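Local structure of uncharacterized peptidase Lmo0363 (Listeria monocytogenes, 3L4E) at residues F6-S9 with S10-D13; Y45-A48 with G49-L53; A131-Q134 with T135-T139; H161-T165 with P166-I170; Y185-S188 with N189-I193. The protein is probably a serine peptidase of the S51 family, related to peptidase E, although its substrate has not been established. All blocks are in the same frame, centred on the assembly; numbering follows the deposited sequence.

Contact 1 is the buried member of the set: phenylalanine packing and a threonine-backbone bond lie where the chain leaves strand 4-8. Contact 2, at the surface, is plain helix, and its lysine and glutamate chains contrast with the rings of contact 1, whose F11 packs on L53 and A52. Contact 3, partly buried in a loop, touches contact 4, a surface loop running into helix 168-177. Contact 5 is partly buried and shares a sulfate with contact 4, while its strand 191-196 neighbours strand 4-8 of contact 1. Contacts 1, 4 and 5 converge through S9, N189 and the presumed charge relay residue H161, close to S120, whereas contact 2 stays about 7 Å from contact 4 at the nearest atoms.

Contact 1: residues F6-S9 with S10-D13; sequences FLTS and SFKD
F6 brings one ring corner, CE2, against CD1 and CE1 of F11, both 4.0 Å away. The two side chains cross at about a right angle, and the approach is oblique. In F6 the ring swings opposite the backbone N (chi1 179°), which carries it along the strand toward F11. T8 lies between them in sequence and uses both branches. Its methyl CG2 sits near the plane of the F11 ring, at the edge, and is 4.2 Å from F11 CB. Its hydroxyl OG1 accepts a hydrogen bond from S10 N at 3.0 Å, with an N-H...O angle of 152°. This bond lies where strand 4-8 ends and the chain bends into the short 3-10 segment 11-13. The bend follows a central strand of the mixed sheet, and it lies beside the presumed active site: S9 O is hydrogen-bonded to S120 OG, and S9 OG to the backbone N of H161. Within the turn, D13 N donates to S10 O at 2.9 Å. On the outer side K12 NZ forms a salt bridge with D13 OD1 at 2.9 Å, meeting the carboxylate from its syn side but 28° out of its plane. F18 meets both phenylalanine rings edge-to-face, and E119 OE1 takes the N-H of F11.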
loop_
_atom_site.group_PDB
_atom_site.type_symbol
_atom_site.label_atom_id
_atom_site.label_comp_id
_atom_site.label_asym_id
_atom_site.label_seq_id
_atom_site.Cartn_x
_atom_site.Cartn_y
_atom_site.Cartn_z
ATOM N N PHE A 6 -0.458 8.303 0.078
ATOM C CA PHE A 6 0.997 8.383 0.022
ATOM C C PHE A 6 1.473 7.015 -0.434
ATOM O O PHE A 6 1.285 6.037 0.286
ATOM C CB PHE A 6 1.533 8.706 1.419
ATOM C CG PHE A 6 3.030 8.799 1.509
ATOM C CD1 PHE A 6 3.674 10.020 1.331
ATOM C CD2 PHE A 6 3.797 7.675 1.792
ATOM C CE1 PHE A 6 5.055 10.123 1.439
ATOM C CE2 PHE A 6 5.189 7.771 1.896
ATOM C CZ PHE A 6 5.812 8.993 1.719
ATOM N N LEU A 7 2.046 6.936 -1.637
ATOM C CA LEU A 7 2.462 5.650 -2.198
ATOM C C LEU A 7 3.983 5.541 -2.227
ATOM O O LEU A 7 4.674 6.500 -2.562
ATOM C CB LEU A 7 1.878 5.452 -3.606
ATOM C CG LEU A 7 0.370 5.680 -3.734
ATOM C CD1 LEU A 7 -0.124 5.425 -5.176
ATOM C CD2 LEU A 7 -0.376 4.793 -2.747
ATOM N N THR A 8 4.502 4.369 -1.882
ATOM C CA THR A 8 5.937 4.190 -1.725
ATOM C C THR A 8 6.333 2.758 -2.091
ATOM O O THR A 8 5.490 1.862 -2.070
ATOM C CB THR A 8 6.357 4.527 -0.256
ATOM O OG1 THR A 8 7.748 4.248 -0.060
ATOM C CG2 THR A 8 5.554 3.708 0.739
ATOM N N SER A 9 7.603 2.548 -2.433
ATOM C CA SER A 9 8.155 1.202 -2.617
ATOM C C SER A 9 8.658 0.643 -1.295
ATOM O O SER A 9 8.737 -0.572 -1.104
ATOM C CB SER A 9 9.333 1.224 -3.593
ATOM O OG SER A 9 8.989 1.782 -4.841
ATOM N N SER A 10 9.018 1.547 -0.388
ATOM C CA SER A 10 9.739 1.186 0.822
ATOM C C SER A 10 9.587 2.314 1.825
ATOM O O SER A 10 10.313 3.303 1.764
ATOM C CB SER A 10 11.220 0.963 0.493
ATOM O OG SER A 10 11.995 0.743 1.662
ATOM N N PHE A 11 8.620 2.187 2.730
ATOM C CA PHE A 11 8.303 3.297 3.615
ATOM C C PHE A 11 9.533 3.736 4.411
ATOM O O PHE A 11 9.767 4.924 4.588
ATOM C CB PHE A 11 7.116 2.974 4.539
ATOM C CG PHE A 11 6.683 4.142 5.392
ATOM C CD1 PHE A 11 5.904 5.150 4.851
ATOM C CD2 PHE A 11 7.082 4.247 6.719
ATOM C CE1 PHE A 11 5.513 6.247 5.611
ATOM C CE2 PHE A 11 6.696 5.337 7.498
ATOM C CZ PHE A 11 5.912 6.344 6.943
ATOM N N LYS A 12 10.332 2.773 4.858
ATOM C CA LYS A 12 11.476 3.100 5.695
ATOM C C LYS A 12 12.517 3.935 4.948
ATOM O O LYS A 12 13.355 4.575 5.576
ATOM C CB LYS A 12 12.099 1.835 6.305
ATOM C CG LYS A 12 12.711 0.865 5.313
ATOM C CD LYS A 12 14.152 1.204 5.002
ATOM C CE LYS A 12 14.818 0.099 4.189
ATOM N NZ LYS A 12 16.272 0.369 3.968
ATOM N N ASP A 13 12.450 3.943 3.620
ATOM C CA ASP A 13 13.417 4.686 2.808
ATOM C C ASP A 13 12.956 6.111 2.514
ATOM O O ASP A 13 13.739 6.927 2.015
ATOM C CB ASP A 13 13.692 3.961 1.488
ATOM C CG ASP A 13 14.635 2.783 1.645
ATOM O OD1 ASP A 13 15.417 2.754 2.620
ATOM O OD2 ASP A 13 14.605 1.893 0.772
#

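Contact 2: residues Y45-A48 with G49-L53; sequences YVEA and GKKAL
E47 lays its carboxylate alongside the aliphatic parts of two lysines one turn on: OE1 is 3.7 Å from K51 CE, and OE2 is 4.1 Å from K50 CD. E47 and K50 run side by side in the same direction. A bend in the glutamate chain (chi2 -55°) folds the carboxylate over toward the lysines, yet the charges stay apart, with OE1 4.6 Å from K51 NZ, so any attraction is probably loose. K51 CG also rests 3.3 Å from E47 O. Beneath these chains the alpha-helical ladder fixes the spacing. G49 N donates to Y45 O, K50 N to V46 O and A52 N to A48 O; the straightest of the four bonds runs from K51 N to E47 O, at 2.8 Å and 170°. K50 extends fully and gives its ammonium to a salt bridge with E62. Helix 44-55 is the crossover of a beta-alpha-beta unit, and V46, K50 and L53 pack on F32 of strand 29-33, while K50 and L53 also reach V60 of strand 59-62.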
loop_
_atom_site.group_PDB
_atom_site.type_symbol
_atom_site.label_atom_id
_atom_site.label_comp_id
_atom_site.label_asym_id
_atom_site.label_seq_id
_atom_site.Cartn_x
_atom_site.Cartn_y
_atom_site.Cartn_z
ATOM N N TYR A 45 10.740 -5.431 5.756
ATOM C CA TYR A 45 10.052 -4.149 5.571
ATOM C C TYR A 45 8.903 -3.941 6.552
ATOM O O TYR A 45 8.527 -2.802 6.843
ATOM C CB TYR A 45 9.539 -3.996 4.127
ATOM C CG TYR A 45 8.812 -5.225 3.626
ATOM C CD1 TYR A 45 7.462 -5.424 3.900
ATOM C CD2 TYR A 45 9.482 -6.193 2.898
ATOM C CE1 TYR A 45 6.798 -6.555 3.457
ATOM C CE2 TYR A 45 8.827 -7.332 2.447
ATOM C CZ TYR A 45 7.484 -7.507 2.733
ATOM O OH TYR A 45 6.820 -8.629 2.284
ATOM N N VAL A 46 8.335 -5.029 7.065
ATOM C CA VAL A 46 7.207 -4.904 7.981
ATOM C C VAL A 46 7.620 -4.195 9.276
ATOM O O VAL A 46 7.092 -3.131 9.616
ATOM C CB VAL A 46 6.567 -6.265 8.310
ATOM C CG1 VAL A 46 5.453 -6.085 9.326
ATOM C CG2 VAL A 46 6.019 -6.930 7.034
ATOM N N GLU A 47 8.571 -4.768 10.002
ATOM C CA GLU A 47 9.016 -4.123 11.232
ATOM C C GLU A 47 9.697 -2.786 10.973
ATOM O O GLU A 47 9.563 -1.853 11.772
ATOM C CB GLU A 47 9.924 -5.055 12.034
ATOM C CG GLU A 47 9.145 -6.096 12.826
ATOM C CD GLU A 47 8.104 -5.467 13.750
ATOM O OE1 GLU A 47 8.434 -4.476 14.444
ATOM O OE2 GLU A 47 6.956 -5.969 13.783
ATOM N N ALA A 48 10.424 -2.678 9.862
ATOM C CA ALA A 48 11.101 -1.421 9.556
ATOM C C ALA A 48 10.063 -0.309 9.390
ATOM O O ALA A 48 10.252 0.811 9.866
ATOM C CB ALA A 48 11.969 -1.553 8.312
ATOM N N GLY A 49 8.958 -0.622 8.718
ATOM C CA GLY A 49 7.902 0.356 8.545
ATOM C C GLY A 49 7.198 0.669 9.857
ATOM O O GLY A 49 6.911 1.831 10.149
ATOM N N LYS A 50 6.895 -0.363 10.640
ATOM C CA LYS A 50 6.221 -0.154 11.920
ATOM C C LYS A 50 7.048 0.712 12.870
ATOM O O LYS A 50 6.529 1.648 13.491
ATOM C CB LYS A 50 5.894 -1.487 12.589
ATOM C CG LYS A 50 5.008 -1.347 13.817
ATOM C CD LYS A 50 4.620 -2.706 14.373
ATOM C CE LYS A 50 3.652 -2.560 15.540
ATOM N NZ LYS A 50 3.174 -3.877 16.051
ATOM N N LYS A 51 8.335 0.402 12.984
ATOM C CA LYS A 51 9.212 1.178 13.852
ATOM C C LYS A 51 9.378 2.610 13.344
ATOM O O LYS A 51 9.515 3.549 14.138
ATOM C CB LYS A 51 10.560 0.479 13.988
ATOM C CG LYS A 51 10.495 -0.826 14.763
ATOM C CD LYS A 51 11.791 -1.617 14.598
ATOM C CE LYS A 51 11.730 -2.965 15.311
ATOM N NZ LYS A 51 12.946 -3.791 15.036
ATOM N N ALA A 52 9.354 2.787 12.024
ATOM C CA ALA A 52 9.457 4.130 11.452
ATOM C C ALA A 52 8.239 4.959 11.837
ATOM O O ALA A 52 8.373 6.116 12.252
ATOM C CB ALA A 52 9.621 4.074 9.929
ATOM N N LEU A 53 7.052 4.370 11.698
ATOM C CA LEU A 53 5.828 5.045 12.122
ATOM C C LEU A 53 5.924 5.429 13.603
ATOM O O LEU A 53 5.605 6.561 13.986
ATOM C CB LEU A 53 4.603 4.164 11.880
ATOM C CG LEU A 53 4.227 3.876 10.420
ATOM C CD1 LEU A 53 3.222 2.723 10.357
ATOM C CD2 LEU A 53 3.671 5.110 9.702
#

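Contact 3: residues A131-Q134 with T135-T139; sequences AYIQ and TMDST. With SO4 (sulfate ion), chain C.
Q134 and I133 carry most of the buried surface in this alpha turn, I133 to D137, in the long loop between helix 121-124 and strand 157-159, which includes a short 3-10 segment here. The carbonyl of I133 is gripped twice. D137 N approaches at 3.0 Å, nearly along the C=O axis, in a bond of 172° at the hydrogen, whereas M136 N, 2.9 Å away, stands well above the carbonyl plane. Next to this, I133 CG1 touches CB of the selenomethionine M136 at 4.3 Å in one of its two conformers, and the I133 side chain also meets T90 and F91 of helix 90-100. Q134 sets CB 4.2 Å from T139 CG2, and its backbone carbonyl reaches T139 N through a water. A second water joins Y132 O to T135 N. With D137 CG opposite its carbonyl carbon (chi1 -65°), OD2 is hydrogen-bonded to T90 OG1. Where the chain leaves the turn, S138 N donates to O3 of a sulfate, probably from the crystallisation liquor, at 3.0 Å.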
loop_
_atom_site.group_PDB
_atom_site.type_symbol
_atom_site.label_atom_id
_atom_site.label_comp_id
_atom_site.label_asym_id
_atom_site.label_seq_id
_atom_site.Cartn_x
_atom_site.Cartn_y
_atom_site.Cartn_z
ATOM N N ALA A 131 -2.870 -7.282 -12.549
ATOM C CA ALA A 131 -2.287 -8.330 -13.375
ATOM C C ALA A 131 -0.824 -8.044 -13.710
ATOM O O ALA A 131 -0.003 -8.959 -13.754
ATOM C CB ALA A 131 -3.108 -8.542 -14.651
ATOM N N TYR A 132 -0.499 -6.772 -13.921
ATOM C CA TYR A 132 0.843 -6.381 -14.345
ATOM C C TYR A 132 1.939 -6.733 -13.337
ATOM O O TYR A 132 3.123 -6.745 -13.686
ATOM C CB TYR A 132 0.891 -4.882 -14.664
ATOM C CG TYR A 132 0.765 -3.966 -13.452
ATOM C CD1 TYR A 132 1.888 -3.411 -12.849
ATOM C CD2 TYR A 132 -0.481 -3.645 -12.926
ATOM C CE1 TYR A 132 1.774 -2.567 -11.751
ATOM C CE2 TYR A 132 -0.610 -2.810 -11.834
ATOM C CZ TYR A 132 0.521 -2.269 -11.248
ATOM O OH TYR A 132 0.383 -1.428 -10.165
ATOM N N ILE A 133 1.554 -7.013 -12.093
ATOM C CA ILE A 133 2.542 -7.274 -11.051
ATOM C C ILE A 133 2.869 -8.767 -10.900
ATOM O O ILE A 133 3.687 -9.144 -10.061
ATOM C CB ILE A 133 2.112 -6.646 -9.684
ATOM C CG1 ILE A 133 3.330 -6.170 -8.881
ATOM C CG2 ILE A 133 1.256 -7.603 -8.870
ATOM C CD1 ILE A 133 4.084 -5.034 -9.533
ATOM N N GLN A 134 2.258 -9.612 -11.732
ATOM C CA GLN A 134 2.384 -11.063 -11.569
ATOM C C GLN A 134 3.789 -11.649 -11.757
ATOM O O GLN A 134 4.053 -12.766 -11.306
ATOM C CB GLN A 134 1.384 -11.808 -12.460
ATOM C CG GLN A 134 1.594 -11.612 -13.945
ATOM C CD GLN A 134 0.427 -12.136 -14.747
ATOM O OE1 GLN A 134 -0.279 -11.373 -15.405
ATOM N NE2 GLN A 134 0.203 -13.445 -14.680
ATOM N N THR A 135 4.684 -10.928 -12.426
ATOM C CA THR A 135 6.064 -11.401 -12.534
ATOM C C THR A 135 6.894 -11.030 -11.299
ATOM O O THR A 135 8.006 -11.530 -11.121
ATOM C CB THR A 135 6.779 -10.920 -13.831
ATOM O OG1 THR A 135 6.714 -9.491 -13.920
ATOM C CG2 THR A 135 6.136 -11.533 -15.070
HETATM N N MSE A 136 6.366 -10.165 -10.442
HETATM C CA MSE A 136 7.060 -9.875 -9.195
HETATM C C MSE A 136 6.477 -10.695 -8.057
HETATM O O MSE A 136 7.208 -11.264 -7.244
HETATM C CB MSE A 136 6.996 -8.389 -8.844
HETATM C CG MSE A 136 7.573 -8.086 -7.459
HETATM SE SE MSE A 136 7.535 -6.208 -6.960
HETATM C CE MSE A 136 8.721 -5.539 -8.366
ATOM N N ASP A 137 5.153 -10.746 -7.996
ATOM C CA ASP A 137 4.492 -11.473 -6.919
ATOM C C ASP A 137 3.775 -12.693 -7.478
ATOM O O ASP A 137 2.988 -12.569 -8.414
ATOM C CB ASP A 137 3.455 -10.583 -6.233
ATOM C CG ASP A 137 4.067 -9.398 -5.523
ATOM O OD1 ASP A 137 5.310 -9.352 -5.379
ATOM O OD2 ASP A 137 3.291 -8.509 -5.107
ATOM N N SER A 138 4.010 -13.864 -6.895
ATOM C CA SER A 138 3.406 -15.097 -7.408
ATOM C C SER A 138 1.907 -15.244 -7.118
ATOM O O SER A 138 1.462 -15.065 -5.985
ATOM C CB SER A 138 4.138 -16.326 -6.874
ATOM O OG SER A 138 3.495 -17.512 -7.320
ATOM N N THR A 139 1.139 -15.598 -8.146
ATOM C CA THR A 139 -0.296 -15.822 -7.986
ATOM C C THR A 139 -0.599 -17.141 -7.276
ATOM O O THR A 139 -1.738 -17.379 -6.865
ATOM C CB THR A 139 -1.031 -15.814 -9.337
ATOM O OG1 THR A 139 -0.538 -16.882 -10.149
ATOM C CG2 THR A 139 -0.823 -14.491 -10.062
HETATM S S SO4 C . 6.108 -14.359 -3.825
HETATM O O1 SO4 C . 5.374 -15.620 -3.804
HETATM O O2 SO4 C . 7.280 -14.457 -2.964
HETATM O O3 SO4 C . 6.524 -14.080 -5.193
HETATM O O4 SO4 C . 5.241 -13.280 -3.352
HETATM O O HOH W 1 4.224 -9.062 -14.646
HETATM O O HOH W 2 2.476 -15.007 -11.024
#

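Contact 4: residues H161-T165 with P166-I170; sequences HYNNT and PFKEI. With SO4 (sulfate ion), chain B.
The loop that carries H161, a charge relay residue by similarity, leads here into helix 168-177 and begins with a type II beta turn from H161 to N164. H161 and F167 run alongside each other in the same direction, with ring planes 17° apart and centroids separated by 4.6 Å. The rings are slid so far that they barely overlap: F167 CE2 sits over one face of the imidazole, toward its rim, and F167 CD2 comes within 3.4 Å of H161 CB. With H161 CG opposite its carbonyl carbon (chi1 -45°), the imidazole lies along the phenylalanine, and its ND1 is hydrogen-bonded to N189 ND2. The imidazole also touches S120, the other charge relay residue by similarity. After the turn, F167 N, at the N-cap position of the helix, donates to N164 O at 2.7 Å. The T165-P166 peptide between them is cis. On the outer side, the extended K168 chain runs across N163 and T165, with CE 3.5 Å from N163 O. N164 OD1 accepts from the backbone N of N189, and N164 ND2 donates to a sulfate, probably from the crystallisation liquor, at 3.3 Å from sulfate O3.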
loop_
_atom_site.group_PDB
_atom_site.type_symbol
_atom_site.label_atom_id
_atom_site.label_comp_id
_atom_site.label_asym_id
_atom_site.label_seq_id
_atom_site.Cartn_x
_atom_site.Cartn_y
_atom_site.Cartn_z
ATOM N N HIS A 161 9.867 -0.414 -6.639
ATOM C CA HIS A 161 11.247 -0.865 -6.787
ATOM C C HIS A 161 11.768 -0.661 -8.214
ATOM O O HIS A 161 12.606 -1.432 -8.670
ATOM C CB HIS A 161 11.405 -2.341 -6.382
ATOM C CG HIS A 161 10.709 -2.717 -5.107
ATOM N ND1 HIS A 161 11.022 -2.152 -3.888
ATOM C CD2 HIS A 161 9.736 -3.625 -4.858
ATOM C CE1 HIS A 161 10.263 -2.686 -2.947
ATOM N NE2 HIS A 161 9.472 -3.584 -3.509
ATOM N N TYR A 162 11.282 0.366 -8.915
ATOM C CA TYR A 162 11.624 0.539 -10.337
ATOM C C TYR A 162 13.119 0.702 -10.578
ATOM O O TYR A 162 13.766 1.570 -9.987
ATOM C CB TYR A 162 10.869 1.709 -10.982
ATOM C CG TYR A 162 11.212 1.882 -12.454
ATOM C CD1 TYR A 162 10.684 1.026 -13.414
ATOM C CD2 TYR A 162 12.073 2.888 -12.880
ATOM C CE1 TYR A 162 10.999 1.173 -14.756
ATOM C CE2 TYR A 162 12.391 3.045 -14.223
ATOM C CZ TYR A 162 11.850 2.187 -15.157
ATOM O OH TYR A 162 12.166 2.330 -16.494
ATOM N N ASN A 163 13.648 -0.131 -11.467
ATOM C CA ASN A 163 15.075 -0.135 -11.792
ATOM C C ASN A 163 15.937 -0.249 -10.535
ATOM O O ASN A 163 17.095 0.173 -10.519
ATOM C CB ASN A 163 15.456 1.103 -12.604
ATOM C CG ASN A 163 16.678 0.875 -13.471
ATOM O OD1 ASN A 163 16.954 -0.250 -13.890
ATOM N ND2 ASN A 163 17.415 1.945 -13.749
ATOM N N ASN A 164 15.346 -0.812 -9.484
ATOM C CA ASN A 164 16.051 -1.109 -8.239
ATOM C C ASN A 164 16.326 -2.597 -8.114
ATOM O O ASN A 164 15.401 -3.406 -8.131
ATOM C CB ASN A 164 15.213 -0.698 -7.025
ATOM C CG ASN A 164 15.212 0.793 -6.777
ATOM O OD1 ASN A 164 14.172 1.443 -6.869
ATOM N ND2 ASN A 164 16.374 1.343 -6.438
ATOM N N THR A 165 17.595 -2.960 -7.980
ATOM C CA THR A 165 17.959 -4.334 -7.655
ATOM C C THR A 165 17.202 -4.721 -6.387
ATOM O O THR A 165 17.021 -3.883 -5.505
ATOM C CB THR A 165 19.481 -4.443 -7.416
ATOM O OG1 THR A 165 20.185 -3.897 -8.541
ATOM C CG2 THR A 165 19.906 -5.888 -7.211
ATOM N N PRO A 166 16.740 -5.983 -6.286
ATOM C CA PRO A 166 16.821 -7.095 -7.241
ATOM C C PRO A 166 15.604 -7.193 -8.153
ATOM O O PRO A 166 15.189 -8.304 -8.491
ATOM C CB PRO A 166 16.843 -8.335 -6.333
ATOM C CG PRO A 166 16.816 -7.817 -4.908
ATOM C CD PRO A 166 16.245 -6.451 -4.984
ATOM N N PHE A 167 15.038 -6.058 -8.543
ATOM C CA PHE A 167 13.865 -6.051 -9.405
ATOM C C PHE A 167 14.150 -5.321 -10.708
ATOM O O PHE A 167 13.234 -4.819 -11.358
ATOM C CB PHE A 167 12.684 -5.385 -8.691
ATOM C CG PHE A 167 12.323 -6.034 -7.387
ATOM C CD1 PHE A 167 11.588 -7.209 -7.364
ATOM C CD2 PHE A 167 12.714 -5.468 -6.183
ATOM C CE1 PHE A 167 11.255 -7.810 -6.164
ATOM C CE2 PHE A 167 12.386 -6.066 -4.983
ATOM C CZ PHE A 167 11.653 -7.237 -4.973
ATOM N N LYS A 168 15.424 -5.255 -11.089
ATOM C CA LYS A 168 15.796 -4.524 -12.292
ATOM C C LYS A 168 15.180 -5.145 -13.541
ATOM O O LYS A 168 14.380 -4.504 -14.223
ATOM C CB LYS A 168 17.316 -4.389 -12.423
ATOM C CG LYS A 168 17.881 -3.164 -11.717
ATOM C CD LYS A 168 19.336 -2.935 -12.082
ATOM C CE LYS A 168 19.893 -1.701 -11.393
ATOM N NZ LYS A 168 21.307 -1.453 -11.805
ATOM N N GLU A 169 15.529 -6.390 -13.838
ATOM C CA GLU A 169 14.996 -7.019 -15.043
ATOM C C GLU A 169 13.478 -7.165 -14.980
ATOM O O GLU A 169 12.791 -6.967 -15.981
ATOM C CB GLU A 169 15.679 -8.360 -15.351
ATOM C CG GLU A 169 16.249 -9.099 -14.152
ATOM C CD GLU A 169 17.052 -10.322 -14.566
ATOM O OE1 GLU A 169 17.018 -10.676 -15.765
ATOM O OE2 GLU A 169 17.717 -10.929 -13.698
ATOM N N ILE A 170 12.960 -7.488 -13.797
ATOM C CA ILE A 170 11.516 -7.620 -13.608
ATOM C C ILE A 170 10.774 -6.345 -13.981
ATOM O O ILE A 170 9.844 -6.373 -14.788
ATOM C CB ILE A 170 11.155 -8.017 -12.165
ATOM C CG1 ILE A 170 11.498 -9.489 -11.920
ATOM C CG2 ILE A 170 9.675 -7.752 -11.894
ATOM C CD1 ILE A 170 11.340 -9.924 -10.485
HETATM S S SO4 B . 16.643 5.191 -5.849
HETATM O O1 SO4 B . 16.198 4.240 -4.832
HETATM O O2 SO4 B . 17.888 5.822 -5.409
HETATM O O3 SO4 B . 16.844 4.505 -7.119
HETATM O O4 SO4 B . 15.626 6.225 -6.019
#

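Contact 5: residues Y185-S188 with N189-I193; sequences YPIS and NHEAI. With SO4 (sulfate ion), chain B.
S188 and E191 hold each other through two hydrogen bonds. S188 N donates to E191 OE1 at 2.8 Å, in a nearly straight bond that meets the carboxylate on its anti side, 19° out of plane. In return E191 N reaches S188 O at 3.2 Å and closes a type I beta turn from S188 to E191. The glutamate chain runs extended beyond CG (chi2 176°), which takes its carboxylate back past the serine, so that OE1 also lies against I187 CA. A sulfate, probably from the crystallisation liquor, sits at the turn: H190 ND1 donates to its O1 at 2.7 Å, in the plane of the imidazole and at its edge, and S188 OG approaches its O4 so closely that the modelled distance is doubtful. R204 and N164 also bind this anion. Farther along, the packing is apolar. I187 CG2 meets I193 CG1 at 3.6 Å, the two isoleucines crossing at about a right angle, while I193 CD1 touches Y185 CD2, also at 3.6 Å. The turn links strand 184-186, paired in parallel with strand 157-159, to strand 191-196 of the large mixed sheet, which runs antiparallel between strands 4-8 and 199-204.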
loop_
_atom_site.group_PDB
_atom_site.type_symbol
_atom_site.label_atom_id
_atom_site.label_comp_id
_atom_site.label_asym_id
_atom_site.label_seq_id
_atom_site.Cartn_x
_atom_site.Cartn_y
_atom_site.Cartn_z
ATOM N N TYR A 185 3.123 3.716 -13.773
ATOM C CA TYR A 185 3.715 4.857 -13.074
ATOM C C TYR A 185 4.878 4.342 -12.234
ATOM O O TYR A 185 4.680 3.878 -11.114
ATOM C CB TYR A 185 2.661 5.509 -12.166
ATOM C CG TYR A 185 2.965 6.937 -11.734
ATOM C CD1 TYR A 185 2.150 7.992 -12.132
ATOM C CD2 TYR A 185 4.060 7.225 -10.933
ATOM C CE1 TYR A 185 2.420 9.303 -11.746
ATOM C CE2 TYR A 185 4.338 8.530 -10.539
ATOM C CZ TYR A 185 3.515 9.565 -10.950
ATOM O OH TYR A 185 3.791 10.869 -10.568
ATOM N N PRO A 186 6.098 4.395 -12.781
ATOM C CA PRO A 186 7.269 3.834 -12.088
ATOM C C PRO A 186 7.727 4.658 -10.879
ATOM O O PRO A 186 7.780 5.879 -10.975
ATOM C CB PRO A 186 8.361 3.879 -13.167
ATOM C CG PRO A 186 7.647 4.066 -14.456
ATOM C CD PRO A 186 6.429 4.855 -14.142
ATOM N N ILE A 187 8.047 4.000 -9.763
ATOM C CA ILE A 187 8.715 4.663 -8.635
ATOM C C ILE A 187 9.803 3.776 -8.037
ATOM O O ILE A 187 9.614 2.573 -7.847
ATOM C CB ILE A 187 7.739 5.119 -7.513
ATOM C CG1 ILE A 187 6.879 3.955 -7.001
ATOM C CG2 ILE A 187 6.887 6.294 -7.983
ATOM C CD1 ILE A 187 6.122 4.252 -5.704
ATOM N N SER A 188 10.952 4.378 -7.759
ATOM C CA SER A 188 12.080 3.675 -7.165
ATOM C C SER A 188 11.947 3.587 -5.645
ATOM O O SER A 188 10.988 4.099 -5.065
ATOM C CB SER A 188 13.383 4.389 -7.522
ATOM O OG SER A 188 13.405 5.700 -6.972
ATOM N N ASN A 189 12.913 2.939 -5.000
ATOM C CA ASN A 189 12.881 2.785 -3.544
ATOM C C ASN A 189 12.904 4.103 -2.768
ATOM O O ASN A 189 12.374 4.187 -1.659
ATOM C CB ASN A 189 14.017 1.887 -3.062
ATOM C CG ASN A 189 13.787 0.430 -3.391
ATOM O OD1 ASN A 189 14.740 -0.340 -3.541
ATOM N ND2 ASN A 189 12.524 0.041 -3.516
ATOM N N HIS A 190 13.508 5.134 -3.344
ATOM C CA HIS A 190 13.579 6.415 -2.642
ATOM C C HIS A 190 12.649 7.477 -3.218
ATOM O O HIS A 190 12.830 8.670 -2.982
ATOM C CB HIS A 190 15.024 6.899 -2.553
ATOM C CG HIS A 190 15.890 6.014 -1.715
ATOM N ND1 HIS A 190 16.488 4.875 -2.208
ATOM C CD2 HIS A 190 16.228 6.080 -0.406
ATOM C CE1 HIS A 190 17.177 4.290 -1.244
ATOM N NE2 HIS A 190 17.039 5.004 -0.142
ATOM N N GLU A 191 11.636 7.027 -3.955
ATOM C CA GLU A 191 10.581 7.908 -4.452
ATOM C C GLU A 191 9.262 7.626 -3.741
ATOM O O GLU A 191 8.987 6.498 -3.334
ATOM C CB GLU A 191 10.377 7.725 -5.967
ATOM C CG GLU A 191 11.379 8.477 -6.854
ATOM C CD GLU A 191 11.182 8.182 -8.340
ATOM O OE1 GLU A 191 10.801 7.038 -8.668
ATOM O OE2 GLU A 191 11.419 9.084 -9.174
ATOM N N ALA A 192 8.443 8.661 -3.593
ATOM C CA ALA A 192 7.086 8.494 -3.101
ATOM C C ALA A 192 6.163 9.298 -4.000
ATOM O O ALA A 192 6.606 10.241 -4.662
ATOM C CB ALA A 192 6.974 8.948 -1.652
ATOM N N ILE A 193 4.893 8.909 -4.046
ATOM C CA ILE A 193 3.890 9.670 -4.786
ATOM C C ILE A 193 2.932 10.300 -3.779
ATOM O O ILE A 193 2.303 9.585 -2.976
ATOM C CB ILE A 193 3.081 8.798 -5.780
ATOM C CG1 ILE A 193 4.007 7.886 -6.597
ATOM C CG2 ILE A 193 2.251 9.692 -6.700
ATOM C CD1 ILE A 193 3.265 6.848 -7.425
HETATM S S SO4 B . 16.643 5.191 -5.849
HETATM O O1 SO4 B . 16.198 4.240 -4.832
HETATM O O2 SO4 B . 17.888 5.822 -5.409
HETATM O O3 SO4 B . 16.844 4.505 -7.119
HETATM O O4 SO4 B . 15.626 6.225 -6.019
HETATM O O HOH W 3 10.167 7.822 -11.410
#